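Local coordinates for high affinity transport system protein p37 (PDB 3EKI), which binds thiamine diphosphate outside the cell membrane as the lipoprotein component of a high-affinity transport system, at residues 44-49 and 96-101. Numbering follows the deposited sequence.
Sequences KSITFG and VDFKVT. With CA (calcium ion), chain D.
Ser45 to Gly49 pair with Asp97 to Thr101 as neighbouring parallel strands, joined through helix 64-85 in a beta-alpha-beta crossover of this periplasmic-binding-protein-like fold. The parallel ladder follows from the bonding pattern: Ile46 bonds to the two residues flanking its register partner Phe98. Ile46 N reaches Asp97 O at 2.8 Å, almost straight (178°), whereas Ile46 O accepts from Lys99 N at 2.9 Å. Phe48 does the same around Val100, with Lys99 O and Thr101 N.

On the apolar face, Phe98 CD2 and CE2 lie beside Ile46, with CE2 3.6 Å from Ile46 CG2. Phe48 CG sits beside its backbone N (chi1 -61°), which carries the ring back to meet Phe98 obliquely, planes at 50° and CZ 3.8 Å from Phe98 CD2. Phe76 and Phe80 of helix 64-85 extend this aromatic cluster.

The side chains of Ser45, Thr47 and Lys99 form the polar face, where the bent Lys99 chain brings CE to 3.2 Å from Ser45 OG. From the strand edge away from 96-101, Ser45 O binds the calcium ion at 2.4 Å, beside Asp43, Pro118 and Asp121. A calcium-bound water, probably polarised by the ion, also hydrogen-bonds Ser45 OG and Thr47 OG1, adding a water-mediated second shell to direct ligation.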
loop_
_atom_site.group_PDB
_atom_site.type_symbol
_atom_site.label_atom_id
_atom_site.label_comp_id
_atom_site.label_asym_id
_atom_site.label_seq_id
_atom_site.Cartn_x
_atom_site.Cartn_y
_atom_site.Cartn_z
ATOM N N LYS A 44 -15.801 -0.953 -26.703
ATOM C CA LYS A 44 -17.135 -0.930 -26.111
ATOM C C LYS A 44 -17.286 -1.855 -24.925
ATOM O O LYS A 44 -18.346 -1.906 -24.284
ATOM C CB LYS A 44 -18.187 -1.280 -27.182
ATOM C CG LYS A 44 -18.068 -2.735 -27.629
ATOM C CD LYS A 44 -18.918 -3.039 -28.856
ATOM C CE LYS A 44 -18.841 -4.515 -29.210
ATOM N NZ LYS A 44 -18.898 -4.722 -30.687
ATOM N N SER A 45 -16.245 -2.581 -24.572
ATOM C CA SER A 45 -16.216 -3.478 -23.425
ATOM C C SER A 45 -14.949 -3.166 -22.626
ATOM O O SER A 45 -13.843 -3.289 -23.171
ATOM C CB SER A 45 -16.233 -4.942 -23.857
ATOM O OG SER A 45 -15.955 -5.822 -22.777
ATOM N N ILE A 46 -15.080 -2.740 -21.377
ATOM C CA ILE A 46 -13.897 -2.464 -20.571
ATOM C C ILE A 46 -13.889 -3.474 -19.426
ATOM O O ILE A 46 -14.891 -3.589 -18.741
ATOM C CB ILE A 46 -13.906 -1.006 -20.114
ATOM C CG1 ILE A 46 -13.682 0.005 -21.244
ATOM C CG2 ILE A 46 -12.905 -0.773 -18.988
ATOM C CD1 ILE A 46 -12.233 0.051 -21.700
ATOM N N THR A 47 -12.772 -4.162 -19.287
ATOM C CA THR A 47 -12.568 -5.137 -18.230
ATOM C C THR A 47 -11.455 -4.687 -17.285
ATOM O O THR A 47 -10.330 -4.491 -17.747
ATOM C CB THR A 47 -12.215 -6.512 -18.831
ATOM O OG1 THR A 47 -13.294 -6.964 -19.656
ATOM C CG2 THR A 47 -12.031 -7.547 -17.730
ATOM N N PHE A 48 -11.763 -4.528 -16.007
ATOM C CA PHE A 48 -10.797 -4.264 -14.951
ATOM C C PHE A 48 -10.253 -5.553 -14.331
ATOM O O PHE A 48 -10.996 -6.479 -13.983
ATOM C CB PHE A 48 -11.467 -3.433 -13.855
ATOM C CG PHE A 48 -11.996 -2.067 -14.274
ATOM C CD1 PHE A 48 -11.494 -1.370 -15.356
ATOM C CD2 PHE A 48 -13.018 -1.482 -13.545
ATOM C CE1 PHE A 48 -12.016 -0.121 -15.683
ATOM C CE2 PHE A 48 -13.536 -0.240 -13.855
ATOM C CZ PHE A 48 -13.009 0.449 -14.924
ATOM N N GLY A 49 -8.952 -5.652 -14.141
ATOM C CA GLY A 49 -8.358 -6.764 -13.424
ATOM C C GLY A 49 -8.514 -6.474 -11.941
ATOM O O GLY A 49 -8.275 -5.335 -11.526
ATOM N N VAL A 96 -20.472 1.796 -23.405
ATOM C CA VAL A 96 -19.495 0.873 -22.867
ATOM C C VAL A 96 -20.052 0.047 -21.714
ATOM O O VAL A 96 -20.716 0.593 -20.832
ATOM C CB VAL A 96 -18.261 1.659 -22.391
ATOM C CG1 VAL A 96 -17.201 0.717 -21.867
ATOM C CG2 VAL A 96 -17.722 2.470 -23.571
ATOM N N ASP A 97 -19.757 -1.239 -21.751
ATOM C CA ASP A 97 -20.021 -2.181 -20.670
ATOM C C ASP A 97 -18.766 -2.376 -19.818
ATOM O O ASP A 97 -17.652 -2.371 -20.346
ATOM C CB ASP A 97 -20.418 -3.557 -21.195
ATOM C CG ASP A 97 -20.820 -4.498 -20.074
ATOM O OD1 ASP A 97 -21.485 -4.005 -19.139
ATOM O OD2 ASP A 97 -20.470 -5.691 -20.116
ATOM N N PHE A 98 -18.929 -2.550 -18.512
ATOM C CA PHE A 98 -17.779 -2.753 -17.634
ATOM C C PHE A 98 -17.860 -4.083 -16.883
ATOM O O PHE A 98 -18.928 -4.420 -16.365
ATOM C CB PHE A 98 -17.679 -1.612 -16.627
ATOM C CG PHE A 98 -17.304 -0.294 -17.298
ATOM C CD1 PHE A 98 -18.278 0.510 -17.866
ATOM C CD2 PHE A 98 -15.963 0.112 -17.341
ATOM C CE1 PHE A 98 -17.944 1.704 -18.479
ATOM C CE2 PHE A 98 -15.632 1.300 -17.935
ATOM C CZ PHE A 98 -16.617 2.112 -18.482
ATOM N N LYS A 99 -16.720 -4.762 -16.865
ATOM C CA LYS A 99 -16.592 -6.112 -16.340
ATOM C C LYS A 99 -15.330 -6.164 -15.468
ATOM O O LYS A 99 -14.552 -5.231 -15.548
ATOM C CB LYS A 99 -16.516 -7.167 -17.442
ATOM C CG LYS A 99 -17.667 -7.118 -18.439
ATOM C CD LYS A 99 -17.528 -8.286 -19.410
ATOM C CE LYS A 99 -17.547 -7.832 -20.858
ATOM N NZ LYS A 99 -17.041 -8.912 -21.761
ATOM N N VAL A 100 -15.165 -7.221 -14.691
ATOM C CA VAL A 100 -13.916 -7.531 -14.008
ATOM C C VAL A 100 -13.510 -8.951 -14.402
ATOM O O VAL A 100 -14.310 -9.779 -14.837
ATOM C CB VAL A 100 -13.942 -7.424 -12.473
ATOM C CG1 VAL A 100 -14.209 -6.003 -12.021
ATOM C CG2 VAL A 100 -14.985 -8.362 -11.868
ATOM N N THR A 101 -12.211 -9.172 -14.234
ATOM C CA THR A 101 -11.613 -10.482 -14.450
ATOM C C THR A 101 -10.655 -10.732 -13.281
ATOM O O THR A 101 -9.989 -9.772 -12.846
ATOM C CB THR A 101 -10.989 -10.549 -15.848
ATOM O OG1 THR A 101 -10.714 -11.916 -16.186
ATOM C CG2 THR A 101 -9.660 -9.807 -15.915
HETATM CA CA CA D . -11.898 -4.622 -23.503
HETATM O O HOH W 1 -13.504 -6.225 -22.205
HETATM O O HOH W 2 -13.174 -5.744 -25.381
#